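Local coordinates for UPF0098 protein YbcL (Escherichia coli, PDB 1FUX), which is of unknown function but belongs to the phosphatidylethanolamine-binding protein family, related to a Raf kinase inhibitor protein, and forms a homodimer in the periplasm, at residues T32-T37 with Y120-W125; T51-D56 with G62-T67. All blocks are in the same frame, centred on the assembly; numbering follows the deposited sequence.

Contacts 1 and 2 share the five-stranded antiparallel sheet, in which strand 118-127 runs beside strand 47-54. Contact 1 packs strand 118-127 against 32-37, which leads into a second sheet; contact 2 pairs strand 47-54 with strand 63-72. Their centres are 11 Å apart. Two probable backbone hydrogen bonds join them, Gln121 N to Tyr53 O at 2.8 Å and Lys123 N to Thr51 O at 2.9 Å. On the face that contact 1 covers, Phe122 CD2 packs on Val52 CG2 at 3.6 Å. Towards one end, Tyr120 meets His65 edge-to-face; with Asp54 and His118 they probably line the ligand pocket, as in relatives of this family.

Contact 1: residues T32-T37 with Y120-W125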
loop_
_atom_site.group_PDB
_atom_site.type_symbol
_atom_site.label_atom_id
_atom_site.label_comp_id
_atom_site.label_asym_id
_atom_site.label_seq_id
_atom_site.Cartn_x
_atom_site.Cartn_y
_atom_site.Cartn_z
ATOM N N THR A 32 -2.929 17.083 11.278
ATOM C CA THR A 32 -4.373 17.283 11.307
ATOM C C THR A 32 -4.959 17.265 9.879
ATOM O O THR A 32 -4.335 17.920 9.068
ATOM C CB THR A 32 -4.675 18.697 11.869
ATOM O OG1 THR A 32 -4.231 18.699 13.254
ATOM C CG2 THR A 32 -6.153 19.027 11.919
ATOM N N SER A 33 -6.098 16.619 9.698
ATOM C CA SER A 33 -6.682 16.577 8.353
ATOM C C SER A 33 -7.342 17.924 8.079
ATOM O O SER A 33 -7.912 18.511 8.981
ATOM C CB SER A 33 -7.742 15.505 8.291
ATOM O OG SER A 33 -8.774 15.618 9.265
ATOM N N PRO A 34 -7.201 18.418 6.859
ATOM C CA PRO A 34 -7.922 19.648 6.488
ATOM C C PRO A 34 -9.401 19.435 6.282
ATOM O O PRO A 34 -9.899 18.338 5.968
ATOM C CB PRO A 34 -7.192 19.988 5.177
ATOM C CG PRO A 34 -7.024 18.623 4.556
ATOM C CD PRO A 34 -6.462 17.798 5.718
ATOM N N SER A 35 -10.203 20.526 6.422
ATOM C CA SER A 35 -11.622 20.414 6.152
ATOM C C SER A 35 -11.800 20.239 4.632
ATOM O O SER A 35 -10.939 20.595 3.851
ATOM C CB SER A 35 -12.454 21.648 6.566
ATOM O OG SER A 35 -12.025 22.763 5.784
ATOM N N LEU A 36 -12.931 19.709 4.246
ATOM C CA LEU A 36 -13.349 19.469 2.862
ATOM C C LEU A 36 -14.872 19.628 2.779
ATOM O O LEU A 36 -15.634 19.117 3.599
ATOM C CB LEU A 36 -13.038 18.019 2.389
ATOM C CG LEU A 36 -11.532 17.677 2.395
ATOM C CD1 LEU A 36 -11.270 16.164 2.297
ATOM C CD2 LEU A 36 -10.776 18.387 1.280
ATOM N N THR A 37 -15.318 20.362 1.752
ATOM C CA THR A 37 -16.764 20.505 1.565
ATOM C C THR A 37 -17.058 20.159 0.064
ATOM O O THR A 37 -16.469 20.838 -0.762
ATOM C CB THR A 37 -17.223 21.966 1.767
ATOM O OG1 THR A 37 -16.735 22.422 3.043
ATOM C CG2 THR A 37 -18.753 22.074 1.719
ATOM N N TYR A 120 0.010 15.667 -3.048
ATOM C CA TYR A 120 -0.852 14.878 -2.186
ATOM C C TYR A 120 -2.273 14.955 -2.729
ATOM O O TYR A 120 -2.799 16.091 -2.734
ATOM C CB TYR A 120 -0.801 15.422 -0.727
ATOM C CG TYR A 120 0.622 15.224 -0.263
ATOM C CD1 TYR A 120 1.596 16.175 -0.513
ATOM C CD2 TYR A 120 0.965 14.047 0.426
ATOM C CE1 TYR A 120 2.912 15.981 -0.106
ATOM C CE2 TYR A 120 2.303 13.828 0.805
ATOM C CZ TYR A 120 3.236 14.806 0.555
ATOM O OH TYR A 120 4.566 14.639 0.900
ATOM N N GLN A 121 -2.787 13.862 -3.249
ATOM C CA GLN A 121 -4.134 13.889 -3.840
ATOM C C GLN A 121 -5.172 13.652 -2.767
ATOM O O GLN A 121 -5.322 12.558 -2.201
ATOM C CB GLN A 121 -4.284 12.847 -4.957
ATOM C CG GLN A 121 -3.166 12.761 -5.960
ATOM C CD GLN A 121 -2.932 11.595 -6.870
ATOM O OE1 GLN A 121 -2.432 11.748 -8.015
ATOM N NE2 GLN A 121 -3.194 10.336 -6.573
ATOM N N PHE A 122 -5.949 14.711 -2.476
ATOM C CA PHE A 122 -7.050 14.657 -1.517
ATOM C C PHE A 122 -8.279 14.474 -2.409
ATOM O O PHE A 122 -8.656 15.398 -3.145
ATOM C CB PHE A 122 -7.218 15.941 -0.691
ATOM C CG PHE A 122 -6.198 16.104 0.408
ATOM C CD1 PHE A 122 -4.857 16.376 0.121
ATOM C CD2 PHE A 122 -6.627 15.980 1.711
ATOM C CE1 PHE A 122 -3.956 16.502 1.182
ATOM C CE2 PHE A 122 -5.733 16.103 2.771
ATOM C CZ PHE A 122 -4.407 16.387 2.472
ATOM N N LYS A 123 -8.906 13.316 -2.304
ATOM C CA LYS A 123 -9.987 12.981 -3.213
ATOM C C LYS A 123 -11.258 12.546 -2.524
ATOM O O LYS A 123 -11.289 11.745 -1.592
ATOM C CB LYS A 123 -9.419 11.806 -4.062
ATOM C CG LYS A 123 -10.372 11.185 -5.103
ATOM C CD LYS A 123 -9.397 10.492 -6.082
ATOM C CE LYS A 123 -10.064 9.556 -7.060
ATOM N NZ LYS A 123 -9.005 8.751 -7.778
ATOM N N VAL A 124 -12.405 13.154 -2.938
ATOM C CA VAL A 124 -13.670 12.730 -2.404
ATOM C C VAL A 124 -14.399 11.874 -3.439
ATOM O O VAL A 124 -14.386 12.213 -4.627
ATOM C CB VAL A 124 -14.583 13.974 -2.084
ATOM C CG1 VAL A 124 -15.792 13.414 -1.364
ATOM C CG2 VAL A 124 -13.766 14.927 -1.223
ATOM N N TRP A 125 -15.024 10.806 -3.038
ATOM C CA TRP A 125 -15.725 9.840 -3.836
ATOM C C TRP A 125 -17.219 9.789 -3.515
ATOM O O TRP A 125 -17.573 9.662 -2.345
ATOM C CB TRP A 125 -15.247 8.391 -3.590
ATOM C CG TRP A 125 -13.760 8.217 -3.671
ATOM C CD1 TRP A 125 -12.812 8.798 -2.867
ATOM C CD2 TRP A 125 -13.037 7.353 -4.567
ATOM N NE1 TRP A 125 -11.535 8.402 -3.232
ATOM C CE2 TRP A 125 -11.665 7.477 -4.241
ATOM C CE3 TRP A 125 -13.453 6.487 -5.583
ATOM C CZ2 TRP A 125 -10.698 6.750 -4.930
ATOM C CZ3 TRP A 125 -12.477 5.788 -6.272
ATOM C CH2 TRP A 125 -11.139 5.918 -5.928
#
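Pro34 and Phe122 carry the closest apolar contact between the loop entering strand 36-39 and strand 118-127. Their side chains come from opposite directions, and the pyrrolidine ring sets two of its carbons against one corner of the phenyl ring: Pro34 CG lies 3.3 Å from Phe122 CE2 and Pro34 CD 3.5 Å from that same atom, a tight fit along an oblique line. With CG anti to its own carbonyl carbon (chi1 -76°), the phenyl ring extends to the loop and also touches Val52 and Pro159. Replacing Phe122 with an alanine here would probably leave Pro34 without its partner and open a gap beside Val52. Proline suits this buried place because it offers carbon for packing and no amide hydrogen in need of a partner.

The second apolar contact is looser. Leu36 and Val124 both project into the layer between the two segments, their CA atoms 8.6 Å apart, and Leu36 CD1 just reaches Val124 CG2 at 4.5 Å; Leu36 also packs on Val50.

Polar groups of the loop are satisfied elsewhere in the chain: Ser33 OG bonds to Gly83 N, and Ser35 OG to Glu9 OE1. With no polar bond linking the two segments, the two sheets are held together at this point by shape and by burial of hydrocarbon, as in a beta sandwich.

Contact 2: residues T51-D56 with G62-T67; sequences TVYDPD and GWWHWT
A classic beta bulge interrupts the hairpin of strands 47-54 and 63-72, where His65 and Trp66 together face Val52. Val52 O accepts His65 N at 2.7 Å and, weakly, Trp66 N, while Val52 N donates to Trp66 O at 3.0 Å. The valine's branches divide likewise, CG1 against His65 CB and CG2 in the plane of the Trp66 indole, 3.6 Å from CE3 at its edge.

On the other face, Tyr53 and Trp64 form an edge-to-face pair with planes at 56°. Tyr53 CD1 sits 3.6 Å above the middle of the indole, and Tyr53 OH bonds to Ser61 O; Trp64 NE1 bonds to Ser61 of the second subunit. Gly62 suits its position because its phi is positive (65°) and a CB would clash with Tyr53 OH and Asp54 O.

Asp54 opens the DPD sequence characteristic of this family, at the probable ligand pocket. With CG anti to the backbone N (chi1 174°), the carboxylate reaches back along its own segment, and OD1 accepts Asp56 N at 2.8 Å from above the carboxylate plane, an Asx turn. A water joins Asp54 OD2 to His65 NE2, each 2.8 Å from it, while His118 ND1 also bonds OD2 and Gly107 O holds His65 ND1.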
loop_
_atom_site.group_PDB
_atom_site.type_symbol
_atom_site.label_atom_id
_atom_site.label_comp_id
_atom_site.label_asym_id
_atom_site.label_seq_id
_atom_site.Cartn_x
_atom_site.Cartn_y
_atom_site.Cartn_z
ATOM N N THR A 51 -10.094 9.894 0.285
ATOM C CA THR A 51 -8.796 9.213 0.339
ATOM C C THR A 51 -7.740 10.277 0.162
ATOM O O THR A 51 -7.930 11.316 -0.479
ATOM C CB THR A 51 -8.565 8.106 -0.730
ATOM O OG1 THR A 51 -8.790 8.613 -2.051
ATOM C CG2 THR A 51 -9.455 6.887 -0.465
ATOM N N VAL A 52 -6.493 10.010 0.665
ATOM C CA VAL A 52 -5.390 10.930 0.530
ATOM C C VAL A 52 -4.208 10.023 0.121
ATOM O O VAL A 52 -3.888 9.060 0.845
ATOM C CB VAL A 52 -5.015 11.719 1.790
ATOM C CG1 VAL A 52 -3.817 12.619 1.527
ATOM C CG2 VAL A 52 -6.258 12.494 2.281
ATOM N N TYR A 53 -3.654 10.333 -1.033
ATOM C CA TYR A 53 -2.623 9.470 -1.623
ATOM C C TYR A 53 -1.490 10.260 -2.241
ATOM O O TYR A 53 -1.761 11.310 -2.833
ATOM C CB TYR A 53 -3.274 8.628 -2.726
ATOM C CG TYR A 53 -2.330 7.584 -3.357
ATOM C CD1 TYR A 53 -2.055 6.387 -2.708
ATOM C CD2 TYR A 53 -1.832 7.810 -4.597
ATOM C CE1 TYR A 53 -1.192 5.465 -3.328
ATOM C CE2 TYR A 53 -1.014 6.884 -5.269
ATOM C CZ TYR A 53 -0.697 5.735 -4.582
ATOM O OH TYR A 53 0.109 4.782 -5.238
ATOM N N ASP A 54 -0.259 9.794 -2.024
ATOM C CA ASP A 54 0.905 10.435 -2.648
ATOM C C ASP A 54 1.543 9.424 -3.589
ATOM O O ASP A 54 2.236 8.513 -3.173
ATOM C CB ASP A 54 1.888 10.787 -1.510
ATOM C CG ASP A 54 3.205 11.315 -2.032
ATOM O OD1 ASP A 54 3.341 11.630 -3.233
ATOM O OD2 ASP A 54 4.160 11.388 -1.204
ATOM N N PRO A 55 1.429 9.672 -4.905
ATOM C CA PRO A 55 2.028 8.806 -5.895
ATOM C C PRO A 55 3.540 8.968 -5.979
ATOM O O PRO A 55 4.162 8.059 -6.534
ATOM C CB PRO A 55 1.332 9.259 -7.160
ATOM C CG PRO A 55 0.979 10.700 -6.961
ATOM C CD PRO A 55 0.643 10.816 -5.463
ATOM N N ASP A 56 4.124 10.053 -5.444
ATOM C CA ASP A 56 5.559 10.270 -5.561
ATOM C C ASP A 56 6.386 9.646 -4.451
ATOM O O ASP A 56 7.630 9.749 -4.480
ATOM C CB ASP A 56 5.780 11.815 -5.552
ATOM C CG ASP A 56 5.094 12.508 -6.724
ATOM O OD1 ASP A 56 5.213 11.971 -7.851
ATOM O OD2 ASP A 56 4.414 13.553 -6.531
ATOM N N GLY A 62 3.431 4.156 -3.906
ATOM C CA GLY A 62 3.010 5.474 -3.400
ATOM C C GLY A 62 2.800 5.363 -1.881
ATOM O O GLY A 62 3.449 4.527 -1.244
ATOM N N TRP A 63 1.877 6.140 -1.339
ATOM C CA TRP A 63 1.645 6.159 0.110
ATOM C C TRP A 63 0.199 6.554 0.368
ATOM O O TRP A 63 -0.277 7.580 -0.095
ATOM C CB TRP A 63 2.600 7.153 0.771
ATOM C CG TRP A 63 2.673 6.933 2.275
ATOM C CD1 TRP A 63 1.860 7.475 3.223
ATOM C CD2 TRP A 63 3.613 6.092 2.949
ATOM N NE1 TRP A 63 2.222 7.008 4.478
ATOM C CE2 TRP A 63 3.329 6.196 4.327
ATOM C CE3 TRP A 63 4.691 5.307 2.525
ATOM C CZ2 TRP A 63 4.077 5.528 5.307
ATOM C CZ3 TRP A 63 5.426 4.638 3.501
ATOM C CH2 TRP A 63 5.124 4.746 4.861
ATOM N N TRP A 64 -0.481 5.678 1.100
ATOM C CA TRP A 64 -1.867 6.012 1.504
ATOM C C TRP A 64 -1.809 6.821 2.786
ATOM O O TRP A 64 -1.354 6.345 3.813
ATOM C CB TRP A 64 -2.662 4.731 1.758
ATOM C CG TRP A 64 -2.972 3.967 0.504
ATOM C CD1 TRP A 64 -2.401 2.813 0.028
ATOM C CD2 TRP A 64 -3.993 4.325 -0.449
ATOM N NE1 TRP A 64 -2.998 2.466 -1.160
ATOM C CE2 TRP A 64 -3.987 3.358 -1.468
ATOM C CE3 TRP A 64 -4.905 5.389 -0.539
ATOM C CZ2 TRP A 64 -4.835 3.409 -2.575
ATOM C CZ3 TRP A 64 -5.774 5.414 -1.623
ATOM C CH2 TRP A 64 -5.757 4.446 -2.633
ATOM N N HIS A 65 -2.222 8.084 2.795
ATOM C CA HIS A 65 -2.177 8.928 3.986
ATOM C C HIS A 65 -3.479 8.890 4.768
ATOM O O HIS A 65 -3.488 9.174 5.982
ATOM C CB HIS A 65 -1.931 10.385 3.490
ATOM C CG HIS A 65 -0.469 10.588 3.169
ATOM N ND1 HIS A 65 0.463 11.061 4.064
ATOM C CD2 HIS A 65 0.192 10.388 1.999
ATOM C CE1 HIS A 65 1.658 11.124 3.469
ATOM N NE2 HIS A 65 1.515 10.692 2.190
ATOM N N TRP A 66 -4.595 8.589 4.109
ATOM C CA TRP A 66 -5.864 8.532 4.865
ATOM C C TRP A 66 -6.923 7.806 4.072
ATOM O O TRP A 66 -6.964 8.010 2.842
ATOM C CB TRP A 66 -6.359 10.003 4.977
ATOM C CG TRP A 66 -7.486 10.203 5.960
ATOM C CD1 TRP A 66 -7.835 9.422 7.033
ATOM C CD2 TRP A 66 -8.323 11.381 6.017
ATOM N NE1 TRP A 66 -8.859 10.046 7.730
ATOM C CE2 TRP A 66 -9.173 11.232 7.111
ATOM C CE3 TRP A 66 -8.434 12.516 5.209
ATOM C CZ2 TRP A 66 -10.186 12.163 7.454
ATOM C CZ3 TRP A 66 -9.414 13.480 5.553
ATOM C CH2 TRP A 66 -10.273 13.300 6.677
ATOM N N THR A 67 -7.824 7.062 4.675
ATOM C CA THR A 67 -8.976 6.532 3.953
ATOM C C THR A 67 -10.143 6.683 4.955
ATOM O O THR A 67 -10.013 6.205 6.084
ATOM C CB THR A 67 -8.917 5.048 3.498
ATOM O OG1 THR A 67 -8.777 4.203 4.637
ATOM C CG2 THR A 67 -7.736 4.786 2.566
HETATM O O HOH W 1 4.091 10.131 1.289
#